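Local coordinates for protein isoaspartyl dipeptidase (Fervidobacterium islandicum, PDB 7CDH) that probably hydrolyses isoaspartyl (beta-aspartyl) dipeptides with a pair of zinc ions, as a metallopeptidase of the M38 family in the amidohydrolase superfamily, at residues I152-I157 against A177-G182; A309-I314 against F362-V367; E74-E79 against G101-L106; E237-G242 against L277-I282; E42-D47 against L374-V379. One frame throughout, in Å; residues are numbered along the deposited sequence.

Interaction 1 (I152-I157 against A177-G182). With ZN (zinc ion), chain L; ZN (zinc ion), chain K.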
# COMPACT_ATOMS: atom_id res chain seq x y z
N ILE A 152 2.14 -3.32 -27.03
CA ILE A 152 1.30 -4.11 -27.99
C ILE A 152 1.02 -5.51 -27.42
O ILE A 152 0.40 -6.31 -28.13
CB ILE A 152 1.90 -4.16 -29.41
CG1 ILE A 152 3.37 -4.59 -29.46
CG2 ILE A 152 1.71 -2.81 -30.07
CD1 ILE A 152 3.70 -5.79 -28.62
N GLY A 153 1.41 -5.77 -26.18
CA GLY A 153 1.32 -7.13 -25.62
C GLY A 153 2.15 -7.28 -24.36
O GLY A 153 2.65 -6.29 -23.85
N VAL A 154 2.19 -8.51 -23.86
CA VAL A 154 3.00 -8.91 -22.69
C VAL A 154 3.97 -9.97 -23.18
O VAL A 154 3.60 -10.75 -24.04
CB VAL A 154 2.13 -9.44 -21.55
CG1 VAL A 154 1.40 -10.71 -21.96
CG2 VAL A 154 2.95 -9.65 -20.28
N GLY A 155 5.19 -9.93 -22.68
CA GLY A 155 6.27 -10.79 -23.16
C GLY A 155 7.61 -10.31 -22.64
O GLY A 155 7.69 -9.20 -22.13
N GLU A 156 8.62 -11.18 -22.76
CA GLU A 156 8.39 -12.53 -23.22
C GLU A 156 8.24 -13.44 -21.99
O GLU A 156 9.19 -13.59 -21.23
CB GLU A 156 9.46 -12.99 -24.20
CG GLU A 156 10.87 -12.66 -23.80
CD GLU A 156 12.01 -13.33 -24.55
OE1 GLU A 156 11.85 -14.47 -25.11
OE2 GLU A 156 13.06 -12.66 -24.63
N ILE A 157 7.06 -14.02 -21.79
CA ILE A 157 6.74 -14.91 -20.64
C ILE A 157 7.42 -16.25 -20.88
O ILE A 157 7.21 -16.83 -21.93
CB ILE A 157 5.22 -15.05 -20.53
CG1 ILE A 157 4.60 -13.69 -20.20
CG2 ILE A 157 4.84 -16.11 -19.52
CD1 ILE A 157 3.10 -13.74 -20.13
N ALA A 177 -6.06 -13.50 -20.90
CA ALA A 177 -7.39 -12.83 -20.93
C ALA A 177 -7.25 -11.32 -20.71
O ALA A 177 -7.97 -10.56 -21.37
CB ALA A 177 -8.33 -13.43 -19.92
N ASP A 178 -6.33 -10.89 -19.86
CA ASP A 178 -6.14 -9.44 -19.56
C ASP A 178 -5.56 -8.75 -20.80
O ASP A 178 -6.06 -7.69 -21.17
CB ASP A 178 -5.34 -9.25 -18.28
CG ASP A 178 -6.14 -9.55 -17.00
OD1 ASP A 178 -7.37 -9.91 -17.14
OD2 ASP A 178 -5.55 -9.43 -15.86
N ILE A 179 -4.61 -9.35 -21.49
CA ILE A 179 -3.98 -8.65 -22.63
C ILE A 179 -4.94 -8.70 -23.83
O ILE A 179 -5.06 -7.69 -24.53
CB ILE A 179 -2.57 -9.20 -22.88
CG1 ILE A 179 -1.60 -8.10 -23.33
CG2 ILE A 179 -2.59 -10.36 -23.85
CD1 ILE A 179 -1.38 -7.00 -22.31
N ARG A 180 -5.72 -9.76 -23.98
CA ARG A 180 -6.77 -9.83 -25.01
C ARG A 180 -7.80 -8.73 -24.76
O ARG A 180 -8.15 -7.98 -25.70
CB ARG A 180 -7.44 -11.20 -25.08
CG ARG A 180 -8.77 -11.18 -25.81
CD ARG A 180 -9.14 -12.57 -26.26
NE ARG A 180 -10.43 -12.60 -26.95
CZ ARG A 180 -10.68 -12.06 -28.15
NH1 ARG A 180 -9.75 -11.41 -28.83
NH2 ARG A 180 -11.89 -12.17 -28.69
N VAL A 181 -8.29 -8.59 -23.54
CA VAL A 181 -9.36 -7.57 -23.32
C VAL A 181 -8.77 -6.16 -23.45
O VAL A 181 -9.43 -5.26 -24.07
CB VAL A 181 -10.09 -7.82 -22.00
CG1 VAL A 181 -10.85 -6.59 -21.53
CG2 VAL A 181 -11.03 -9.00 -22.18
N GLY A 182 -7.56 -5.97 -22.91
CA GLY A 182 -6.88 -4.68 -23.01
C GLY A 182 -6.66 -4.30 -24.46
O GLY A 182 -6.80 -3.12 -24.80
ZN ZN L . 14.40 -12.85 -26.17
ZN ZN K . 13.62 -15.84 -25.27
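Ile179 reaches from its helix onto the backbone of the strand at Gly153 and Val154. Its CG1 does the touching, 3.8 Å from Gly153 CA and equally far from Val154 N, while CD1 trails over the intervening peptide. Beside it Val154 points its own branch at the helix, CG1 lying 4.2 Å from Ile179 CG1. This is the close part, buried, methylene against backbone and methyl, with no hydrogen bond across it. Elsewhere on the helix the surroundings are polar: Arg180 is partly exposed, and the buried Asp178 makes a salt bridge to Arg131 of the second subunit. Further along the strand, after a cis peptide, Glu156 bridges both zinc ions, OE2 to one at 2.0 Å and OE1 to the other at 2.2 Å. The packing belongs to the beta-alpha-beta unit of strand 151-159, helix 169-186 and strand 191-196, where Val192 touches both Val154 and Ile179 and Ile145 of helix 141-147 also meets Ile179.

Interaction 2 (A309-I314 against F362-V367)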
# COMPACT_ATOMS: atom_id res chain seq x y z
N ALA A 309 20.91 -10.69 -38.12
CA ALA A 309 20.44 -12.06 -38.33
C ALA A 309 19.23 -12.11 -39.29
O ALA A 309 19.01 -13.17 -39.88
CB ALA A 309 20.10 -12.70 -37.02
N VAL A 310 18.45 -11.05 -39.43
CA VAL A 310 17.16 -11.17 -40.14
C VAL A 310 17.43 -11.29 -41.65
O VAL A 310 16.93 -12.23 -42.30
CB VAL A 310 16.20 -10.03 -39.79
CG1 VAL A 310 15.08 -9.93 -40.81
CG2 VAL A 310 15.62 -10.21 -38.39
N TRP A 311 18.21 -10.36 -42.19
CA TRP A 311 18.50 -10.33 -43.63
C TRP A 311 19.45 -11.49 -43.96
O TRP A 311 19.32 -12.12 -45.03
CB TRP A 311 19.05 -8.96 -44.03
CG TRP A 311 19.31 -8.83 -45.49
CD1 TRP A 311 20.52 -8.58 -46.07
CD2 TRP A 311 18.36 -8.99 -46.55
NE1 TRP A 311 20.38 -8.53 -47.42
CE2 TRP A 311 19.07 -8.76 -47.75
CE3 TRP A 311 16.99 -9.25 -46.62
CZ2 TRP A 311 18.45 -8.82 -49.00
CZ3 TRP A 311 16.38 -9.32 -47.85
CH2 TRP A 311 17.10 -9.11 -49.02
N TYR A 312 20.33 -11.82 -43.03
CA TYR A 312 21.22 -12.99 -43.18
C TYR A 312 20.36 -14.24 -43.41
O TYR A 312 20.72 -15.04 -44.30
CB TYR A 312 22.12 -13.12 -41.95
CG TYR A 312 23.10 -14.27 -42.02
CD1 TYR A 312 24.26 -14.19 -42.77
CD2 TYR A 312 22.86 -15.43 -41.33
CE1 TYR A 312 25.16 -15.24 -42.81
CE2 TYR A 312 23.74 -16.49 -41.37
CZ TYR A 312 24.90 -16.40 -42.11
OH TYR A 312 25.74 -17.46 -42.12
N THR A 313 19.32 -14.42 -42.60
CA THR A 313 18.48 -15.66 -42.57
C THR A 313 17.67 -15.70 -43.87
O THR A 313 17.67 -16.74 -44.49
CB THR A 313 17.66 -15.80 -41.27
OG1 THR A 313 18.59 -15.97 -40.19
CG2 THR A 313 16.71 -16.98 -41.29
N ILE A 314 17.14 -14.58 -44.32
CA ILE A 314 16.42 -14.47 -45.62
C ILE A 314 17.37 -14.89 -46.77
O ILE A 314 16.95 -15.68 -47.65
CB ILE A 314 15.85 -13.06 -45.79
CG1 ILE A 314 14.71 -12.82 -44.81
CG2 ILE A 314 15.41 -12.81 -47.23
CD1 ILE A 314 14.34 -11.36 -44.69
N PHE A 362 22.92 -8.68 -53.47
CA PHE A 362 21.83 -8.76 -52.46
C PHE A 362 22.25 -8.03 -51.16
O PHE A 362 21.75 -8.33 -50.10
CB PHE A 362 21.43 -10.22 -52.22
CG PHE A 362 20.19 -10.60 -52.95
CD1 PHE A 362 20.22 -10.86 -54.32
CD2 PHE A 362 18.98 -10.72 -52.29
CE1 PHE A 362 19.08 -11.22 -55.00
CE2 PHE A 362 17.83 -11.08 -52.97
CZ PHE A 362 17.88 -11.33 -54.33
N GLU A 363 23.13 -7.06 -51.27
CA GLU A 363 23.60 -6.23 -50.15
C GLU A 363 22.59 -5.09 -49.97
O GLU A 363 22.11 -4.56 -51.00
CB GLU A 363 25.03 -5.78 -50.44
CG GLU A 363 26.02 -6.94 -50.46
CD GLU A 363 26.74 -7.20 -49.14
OE1 GLU A 363 27.55 -6.33 -48.74
OE2 GLU A 363 26.49 -8.26 -48.52
N ILE A 364 22.24 -4.76 -48.72
CA ILE A 364 21.32 -3.61 -48.46
C ILE A 364 22.08 -2.32 -48.80
O ILE A 364 23.17 -2.11 -48.26
CB ILE A 364 20.75 -3.64 -47.01
CG1 ILE A 364 19.74 -4.76 -46.84
CG2 ILE A 364 20.12 -2.30 -46.64
CD1 ILE A 364 19.68 -5.29 -45.44
N VAL A 365 21.55 -1.48 -49.68
CA VAL A 365 22.28 -0.25 -50.07
C VAL A 365 21.46 0.97 -49.70
O VAL A 365 22.04 2.05 -49.58
CB VAL A 365 22.68 -0.24 -51.57
CG1 VAL A 365 23.60 -1.41 -51.92
CG2 VAL A 365 21.46 -0.25 -52.49
N SER A 366 20.14 0.86 -49.58
CA SER A 366 19.37 2.02 -49.08
C SER A 366 18.22 1.56 -48.19
O SER A 366 17.73 0.43 -48.36
CB SER A 366 18.97 2.91 -50.22
OG SER A 366 20.14 3.41 -50.86
N VAL A 367 17.90 2.39 -47.20
CA VAL A 367 16.89 2.07 -46.16
C VAL A 367 16.05 3.31 -45.93
O VAL A 367 16.62 4.35 -45.67
CB VAL A 367 17.52 1.60 -44.85
CG1 VAL A 367 16.44 1.24 -43.85
CG2 VAL A 367 18.43 0.42 -45.08
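Helix 309-318, which follows the last barrel strand of the amidohydrolase fold, is tied here to strand 364-369 and the turn leading into it, with the indole of Trp311 making the whole contact. With chi1 at -177° the indole extends off the helix and its pyrrole edge meets the loop before the strand. At that edge NE1 donates to the carbonyl of Phe362, 3.0 Å from NE1 to O, with the acceptor in the indole plane and the donor almost in line with the C=O bond. Over one face sits the end of Ile364: CD1 lies 3.7 Å from the centroid of the five-membered ring, a CH-pi contact. The phenyl of Phe362 lies nearly parallel to the indole, with Trp311 CZ2 at its edge, 3.8 Å from CD2. A phenylalanine in place of Trp311 would probably leave the Phe362 carbonyl without this donor and the Ile364 methyl with less ring to rest on. Leu54 and Val357 also pack on the indole, burying its single polar group among apolar neighbours. The N-H to carbonyl bond therefore meets the ring's one polar need and probably helps fix its rotation.

Interaction 3 (E74-E79 against G101-L106); sequences ETRTPE and GITRSL
The guanidinium groups of Arg76 and Arg104 lie flat on each other, centres 4.0 Å apart and planes 21° from parallel, where two loops of the amidohydrolase barrel meet: one follows strand 61-62, the other links strand 90-95 to helix 106-118. On the Arg76 face rests NH1 of Arg104, offset toward the rim; at the edge is Thr103. Arg76 CZ lies over one face of Arg104, likewise offset, and round the Arg104 edge gather the Thr77 backbone and a water. The like charges are probably eased by the oxygen acceptors that both groups find at their edges. NH2 of Arg76 donates to Thr103 OG1 at 2.8 Å, slightly tilted from the guanidinium plane, and NE adds a weak bond to the same oxygen. A bend at chi3 (108°) turns the head of Arg76 to meet that hydroxyl, which Asp100 also engages. Arg104, bent at chi2, runs past Arg76 in the opposite direction and gives NH2 to the carbonyl of Thr77, 3.1 Å from NH2 to O, on a lone pair; Gly67 O is a second acceptor for NH2. The Thr77 hydroxyl meanwhile bonds to Gln287 O. Ala111 of the third subunit packs against Arg76 and Thr103, making this side part of a subunit interface. The water closes the circuit, donating to Thr77 O at 2.8 Å and accepting from Arg104 NH1 at 2.9 Å.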
# COMPACT_ATOMS: atom_id res chain seq x y z
N GLU A 74 28.35 -9.11 -15.20
CA GLU A 74 29.35 -8.99 -16.32
C GLU A 74 28.76 -9.52 -17.64
O GLU A 74 29.37 -9.28 -18.67
CB GLU A 74 30.66 -9.74 -16.04
CG GLU A 74 30.50 -11.18 -15.56
CD GLU A 74 30.06 -11.37 -14.10
OE1 GLU A 74 29.99 -12.56 -13.66
OE2 GLU A 74 29.75 -10.36 -13.40
N THR A 75 27.64 -10.23 -17.62
CA THR A 75 27.01 -10.78 -18.83
C THR A 75 25.84 -9.91 -19.28
O THR A 75 25.23 -10.29 -20.25
CB THR A 75 26.66 -12.26 -18.64
OG1 THR A 75 25.54 -12.35 -17.77
CG2 THR A 75 27.82 -13.05 -18.07
N ARG A 76 25.58 -8.76 -18.66
CA ARG A 76 24.60 -7.80 -19.24
C ARG A 76 25.09 -7.29 -20.60
O ARG A 76 26.22 -6.75 -20.70
CB ARG A 76 24.38 -6.56 -18.36
CG ARG A 76 23.81 -6.90 -17.00
CD ARG A 76 23.92 -5.68 -16.10
NE ARG A 76 22.61 -5.13 -15.92
CZ ARG A 76 22.26 -3.89 -16.14
NH1 ARG A 76 23.14 -2.99 -16.54
NH2 ARG A 76 21.02 -3.53 -15.93
N THR A 77 24.24 -7.30 -21.62
CA THR A 77 24.66 -6.89 -22.97
C THR A 77 24.32 -5.43 -23.18
O THR A 77 23.46 -4.87 -22.52
CB THR A 77 24.01 -7.77 -24.05
OG1 THR A 77 22.62 -7.49 -23.94
CG2 THR A 77 24.33 -9.24 -23.89
N PRO A 78 25.00 -4.77 -24.15
CA PRO A 78 24.73 -3.38 -24.43
C PRO A 78 23.35 -3.19 -25.10
O PRO A 78 22.78 -4.13 -25.57
CB PRO A 78 25.89 -2.92 -25.33
CG PRO A 78 26.62 -4.16 -25.77
CD PRO A 78 26.11 -5.32 -24.94
N GLU A 79 22.88 -1.94 -25.11
CA GLU A 79 21.62 -1.55 -25.77
C GLU A 79 21.82 -1.61 -27.29
O GLU A 79 22.94 -1.71 -27.75
CB GLU A 79 21.12 -0.23 -25.17
CG GLU A 79 21.80 1.04 -25.64
CD GLU A 79 21.08 2.32 -25.23
OE1 GLU A 79 19.97 2.22 -24.68
OE2 GLU A 79 21.60 3.43 -25.48
N GLY A 101 14.11 -8.89 -15.10
CA GLY A 101 13.07 -7.87 -14.85
C GLY A 101 13.34 -7.01 -13.64
O GLY A 101 12.43 -6.28 -13.28
N ILE A 102 14.54 -7.09 -13.03
CA ILE A 102 14.94 -6.36 -11.78
C ILE A 102 15.77 -5.14 -12.17
O ILE A 102 15.42 -4.03 -11.71
CB ILE A 102 15.77 -7.23 -10.82
CG1 ILE A 102 15.09 -8.54 -10.46
CG2 ILE A 102 16.12 -6.45 -9.56
CD1 ILE A 102 13.84 -8.35 -9.64
N THR A 103 16.85 -5.36 -12.93
CA THR A 103 17.89 -4.34 -13.23
C THR A 103 17.58 -3.72 -14.58
O THR A 103 18.19 -2.70 -14.92
CB THR A 103 19.34 -4.85 -13.18
OG1 THR A 103 19.69 -5.45 -14.42
CG2 THR A 103 19.63 -5.85 -12.09
N ARG A 104 16.70 -4.35 -15.34
CA ARG A 104 16.18 -3.76 -16.60
C ARG A 104 14.74 -3.31 -16.31
O ARG A 104 13.97 -4.12 -15.87
CB ARG A 104 16.23 -4.79 -17.72
CG ARG A 104 17.56 -5.49 -17.86
CD ARG A 104 18.60 -4.56 -18.45
NE ARG A 104 19.67 -5.35 -19.02
CZ ARG A 104 20.71 -4.85 -19.66
NH1 ARG A 104 20.83 -3.54 -19.78
NH2 ARG A 104 21.61 -5.68 -20.16
N SER A 105 14.45 -2.03 -16.48
CA SER A 105 13.16 -1.39 -16.16
C SER A 105 12.31 -1.25 -17.43
O SER A 105 12.84 -1.04 -18.53
CB SER A 105 13.44 -0.07 -15.46
OG SER A 105 13.32 1.03 -16.32
N LEU A 106 11.00 -1.31 -17.26
CA LEU A 106 10.05 -1.05 -18.35
C LEU A 106 10.19 0.39 -18.82
O LEU A 106 10.04 0.64 -20.03
CB LEU A 106 8.64 -1.37 -17.86
CG LEU A 106 8.32 -2.86 -17.76
CD1 LEU A 106 6.93 -3.05 -17.18
CD2 LEU A 106 8.43 -3.52 -19.13
O HOH W 1 23.19 -2.43 -21.15

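Interaction 4 (E237-G242 against L277-I282)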
# COMPACT_ATOMS: atom_id res chain seq x y z
N GLU A 237 1.84 -28.14 -35.82
CA GLU A 237 0.48 -28.53 -35.40
C GLU A 237 -0.27 -27.27 -34.95
O GLU A 237 -1.48 -27.15 -35.28
CB GLU A 237 0.50 -29.62 -34.33
CG GLU A 237 -0.92 -30.06 -33.97
CD GLU A 237 -1.82 -30.41 -35.15
OE1 GLU A 237 -3.03 -29.97 -35.14
OE2 GLU A 237 -1.30 -31.09 -36.11
N PHE A 238 0.44 -26.34 -34.29
CA PHE A 238 -0.14 -25.07 -33.79
C PHE A 238 -0.52 -24.18 -34.99
O PHE A 238 -1.63 -23.59 -34.96
CB PHE A 238 0.84 -24.41 -32.81
CG PHE A 238 0.36 -23.14 -32.17
CD1 PHE A 238 -0.59 -23.18 -31.17
CD2 PHE A 238 0.85 -21.91 -32.57
CE1 PHE A 238 -1.03 -22.01 -30.58
CE2 PHE A 238 0.39 -20.74 -31.98
CZ PHE A 238 -0.53 -20.80 -30.96
N ALA A 239 0.36 -24.07 -36.00
CA ALA A 239 0.06 -23.36 -37.28
C ALA A 239 -1.17 -23.95 -37.95
O ALA A 239 -2.00 -23.13 -38.44
CB ALA A 239 1.21 -23.41 -38.26
N LYS A 240 -1.29 -25.28 -37.98
CA LYS A 240 -2.41 -25.95 -38.70
C LYS A 240 -3.71 -25.52 -38.03
O LYS A 240 -4.69 -25.41 -38.74
CB LYS A 240 -2.33 -27.47 -38.74
CG LYS A 240 -1.43 -28.02 -39.84
CD LYS A 240 -1.05 -29.46 -39.61
CE LYS A 240 0.20 -29.85 -40.36
NZ LYS A 240 0.85 -31.01 -39.71
N ARG A 241 -3.69 -25.16 -36.75
CA ARG A 241 -4.93 -24.69 -36.11
C ARG A 241 -5.12 -23.18 -36.23
O ARG A 241 -6.11 -22.71 -35.68
CB ARG A 241 -4.96 -25.12 -34.65
CG ARG A 241 -4.63 -26.58 -34.48
CD ARG A 241 -5.29 -27.10 -33.26
NE ARG A 241 -4.70 -28.37 -32.86
CZ ARG A 241 -4.97 -28.97 -31.72
NH1 ARG A 241 -5.81 -28.40 -30.86
NH2 ARG A 241 -4.39 -30.12 -31.43
N GLY A 242 -4.26 -22.46 -36.94
CA GLY A 242 -4.45 -21.01 -37.21
C GLY A 242 -3.40 -20.15 -36.50
O GLY A 242 -3.42 -18.93 -36.67
N LEU A 277 4.05 -21.47 -44.50
CA LEU A 277 4.93 -20.29 -44.42
C LEU A 277 4.13 -19.04 -44.04
O LEU A 277 4.75 -18.07 -43.59
CB LEU A 277 5.66 -20.10 -45.75
CG LEU A 277 6.88 -19.18 -45.66
CD1 LEU A 277 8.03 -19.86 -44.98
CD2 LEU A 277 7.31 -18.70 -47.03
N ASP A 278 2.81 -19.03 -44.16
CA ASP A 278 2.00 -17.85 -43.76
C ASP A 278 1.97 -17.76 -42.22
O ASP A 278 1.64 -16.69 -41.69
CB ASP A 278 0.61 -17.86 -44.40
CG ASP A 278 0.59 -17.47 -45.89
OD1 ASP A 278 1.62 -16.98 -46.39
OD2 ASP A 278 -0.46 -17.68 -46.56
N ASN A 279 2.38 -18.81 -41.52
CA ASN A 279 2.18 -18.92 -40.07
C ASN A 279 3.54 -18.79 -39.39
O ASN A 279 3.66 -19.20 -38.26
CB ASN A 279 1.44 -20.23 -39.75
CG ASN A 279 0.09 -20.28 -40.44
OD1 ASN A 279 0.03 -20.42 -41.66
ND2 ASN A 279 -0.97 -20.11 -39.67
N VAL A 280 4.53 -18.23 -40.05
CA VAL A 280 5.92 -18.30 -39.56
C VAL A 280 6.50 -16.91 -39.58
O VAL A 280 6.28 -16.21 -40.56
CB VAL A 280 6.76 -19.28 -40.39
CG1 VAL A 280 8.24 -19.05 -40.15
CG2 VAL A 280 6.37 -20.70 -40.05
N THR A 281 7.12 -16.49 -38.47
CA THR A 281 7.92 -15.24 -38.43
C THR A 281 9.33 -15.66 -38.04
O THR A 281 9.49 -16.76 -37.54
CB THR A 281 7.32 -14.16 -37.51
OG1 THR A 281 7.40 -14.66 -36.19
CG2 THR A 281 5.88 -13.81 -37.84
N ILE A 282 10.31 -14.82 -38.32
CA ILE A 282 11.64 -14.90 -37.67
C ILE A 282 11.94 -13.60 -36.89
O ILE A 282 11.36 -12.50 -37.21
CB ILE A 282 12.72 -15.22 -38.71
CG1 ILE A 282 12.83 -14.13 -39.77
CG2 ILE A 282 12.46 -16.59 -39.31
CD1 ILE A 282 14.10 -14.22 -40.59
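The backbones come nearest where Ala239, in the last turn of helix 229-240, faces Asn279, their CA atoms 5.7 Å apart just ahead of strand 280-283. The helix ends in a Schellman motif: Gly242 takes a positive phi of 113° that would jam a side chain against the preceding carbonyl, and its N bonds back to Ala239 O at 2.8 Å. Into this end of the helix the Asn279 side chain is directed. Its CB packs on Ala239 CB at 3.5 Å, the chief apolar touch. Beyond CB the amide passes beside the helix terminus; ND2 approaches Ala239 O but at too poor an angle for a hydrogen bond. Its real acceptor is Gly243 O, just past the helix, so the amide ties the strand side to the chain leaving the Schellman turn. Replacing Asn279 by alanine would remove the amide and would probably leave the Gly243 carbonyl without this donor, so that the chain after the helix could shift. Asn279 also joins Ile245 through the backbone, pairing with the neighbouring parallel strand 245-248. On the helix flank away from this contact, Arg241 NE meets Glu237 OE1 in a salt bridge at 3.2 Å, on that oxygen's anti lone pair.

Interaction 5 (E42-D47 against L374-V379)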
# COMPACT_ATOMS: atom_id res chain seq x y z
N GLU A 42 8.48 21.18 -55.17
CA GLU A 42 9.75 20.50 -54.76
C GLU A 42 9.47 19.01 -54.48
O GLU A 42 8.38 18.66 -53.97
CB GLU A 42 10.38 21.17 -53.53
CG GLU A 42 11.06 22.49 -53.83
CD GLU A 42 12.31 22.40 -54.70
OE1 GLU A 42 13.16 21.53 -54.41
OE2 GLU A 42 12.43 23.18 -55.67
N HIS A 43 10.45 18.17 -54.81
CA HIS A 43 10.30 16.70 -54.91
C HIS A 43 11.68 16.10 -55.17
O HIS A 43 12.48 16.74 -55.86
CB HIS A 43 9.24 16.34 -55.97
CG HIS A 43 9.71 16.49 -57.38
ND1 HIS A 43 10.68 17.41 -57.75
CD2 HIS A 43 9.34 15.86 -58.51
CE1 HIS A 43 10.91 17.32 -59.04
NE2 HIS A 43 10.10 16.37 -59.53
N GLU A 44 11.95 14.93 -54.60
CA GLU A 44 13.25 14.23 -54.73
C GLU A 44 13.01 13.01 -55.62
O GLU A 44 11.92 12.42 -55.54
CB GLU A 44 13.79 13.90 -53.34
CG GLU A 44 15.07 13.07 -53.37
CD GLU A 44 15.81 12.90 -52.06
OE1 GLU A 44 16.81 12.16 -52.07
OE2 GLU A 44 15.40 13.51 -51.04
N ILE A 45 13.99 12.66 -56.45
CA ILE A 45 13.96 11.45 -57.33
C ILE A 45 15.17 10.59 -56.99
O ILE A 45 16.26 11.14 -56.82
CB ILE A 45 13.95 11.89 -58.81
CG1 ILE A 45 12.65 12.64 -59.13
CG2 ILE A 45 14.18 10.68 -59.72
CD1 ILE A 45 12.37 12.86 -60.60
N TYR A 46 14.99 9.28 -56.88
CA TYR A 46 16.11 8.32 -56.63
C TYR A 46 16.10 7.26 -57.73
O TYR A 46 15.05 6.60 -57.99
CB TYR A 46 16.02 7.78 -55.21
CG TYR A 46 17.11 6.81 -54.82
CD1 TYR A 46 18.34 7.25 -54.40
CD2 TYR A 46 16.88 5.45 -54.84
CE1 TYR A 46 19.35 6.36 -54.04
CE2 TYR A 46 17.87 4.54 -54.47
CZ TYR A 46 19.11 5.00 -54.07
OH TYR A 46 20.09 4.09 -53.72
N ASP A 47 17.24 7.15 -58.42
CA ASP A 47 17.49 6.20 -59.52
C ASP A 47 17.90 4.88 -58.89
O ASP A 47 19.10 4.71 -58.53
CB ASP A 47 18.59 6.68 -60.48
CG ASP A 47 18.54 6.02 -61.85
OD1 ASP A 47 18.24 4.80 -61.91
OD2 ASP A 47 18.78 6.73 -62.85
N LEU A 374 17.26 6.75 -44.11
CA LEU A 374 18.18 6.44 -42.99
C LEU A 374 19.53 6.08 -43.60
O LEU A 374 20.55 6.35 -42.95
CB LEU A 374 17.62 5.27 -42.17
CG LEU A 374 16.19 5.45 -41.66
CD1 LEU A 374 15.81 4.30 -40.74
CD2 LEU A 374 16.03 6.80 -40.93
N MET A 375 19.52 5.46 -44.78
CA MET A 375 20.74 5.09 -45.54
C MET A 375 20.48 5.25 -47.04
O MET A 375 19.41 4.81 -47.54
CB MET A 375 21.19 3.66 -45.23
CG MET A 375 22.59 3.41 -45.73
SD MET A 375 23.29 1.83 -45.22
CE MET A 375 22.09 0.71 -45.92
N LYS A 376 21.40 5.94 -47.72
CA LYS A 376 21.39 6.23 -49.17
C LYS A 376 22.74 5.81 -49.73
O LYS A 376 23.78 6.43 -49.34
CB LYS A 376 21.09 7.70 -49.43
CG LYS A 376 20.56 7.98 -50.83
CD LYS A 376 20.47 9.44 -51.20
CE LYS A 376 19.09 10.01 -51.00
NZ LYS A 376 19.13 11.49 -50.97
N ASP A 377 22.74 4.73 -50.51
CA ASP A 377 23.92 4.25 -51.28
C ASP A 377 25.08 4.05 -50.30
O ASP A 377 26.14 4.67 -50.52
CB ASP A 377 24.26 5.24 -52.40
CG ASP A 377 23.18 5.31 -53.47
OD1 ASP A 377 22.74 4.23 -53.92
OD2 ASP A 377 22.75 6.44 -53.80
N GLY A 378 24.85 3.26 -49.25
CA GLY A 378 25.83 2.93 -48.19
C GLY A 378 26.13 4.08 -47.22
O GLY A 378 26.93 3.86 -46.33
N VAL A 379 25.52 5.26 -47.38
CA VAL A 379 25.81 6.47 -46.56
C VAL A 379 24.70 6.65 -45.51
O VAL A 379 23.57 7.16 -45.83
CB VAL A 379 25.97 7.74 -47.41
CG1 VAL A 379 26.44 8.92 -46.55
CG2 VAL A 379 26.92 7.52 -48.58
O HOH W 2 17.59 12.46 -48.81
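Tyr46 lies alongside the aliphatic part of Lys376, its CE1 3.8 Å from Lys376 CG as the two side chains run past each other in opposite directions. The phenol continues to Asp377, OH donating to OD1 at 2.7 Å; it meets that oxygen from above the carboxylate plane, 46° out of it. Ser366 OG is a further partner of the same hydroxyl. Lys376, bent at chi3 (-97°), turns its ammonium to Glu44: NZ to OE1 is 2.7 Å, a salt bridge on the syn lone pair. Glu44 is extended, which brings its carboxylate to the lysine from the opposite direction. A water accepts from NZ at 2.8 Å and donates to Glu44 OE2, while Phe373 gives the ammonium a cation-pi partner. Lys376 and Asp377 open a type I' turn running to Val379, and residues 43-47 form an edge strand, within this chain, of a four-stranded sheet. The contact joins N- and C-terminal parts of the chain, which in amidohydrolases typically make a small beta domain beside the barrel.

In the fold
Interactions 1 to 4 are all nested inside the chain loop closed by interaction 5, which brings early and late strands together. Interaction 1 holds the zinc-bridging glutamate; the two sites are completed by His61, His63 and Asp285, and by His195 and His224. Interaction 3 is also near the metal centre, Thr77's side chain about 10 Å from a zinc ion; the nearest atoms of interactions 1 and 3 are about 6 Å apart. Interactions 2 and 5 touch, Val367 pairing through its backbone with Leu374 and Met375 of the neighbouring strand. Interaction 4 touches interaction 2 through Ile282 CD1, 3.9 Å from Thr313 CG2. Interactions 1 and 5 have centres 39 Å apart.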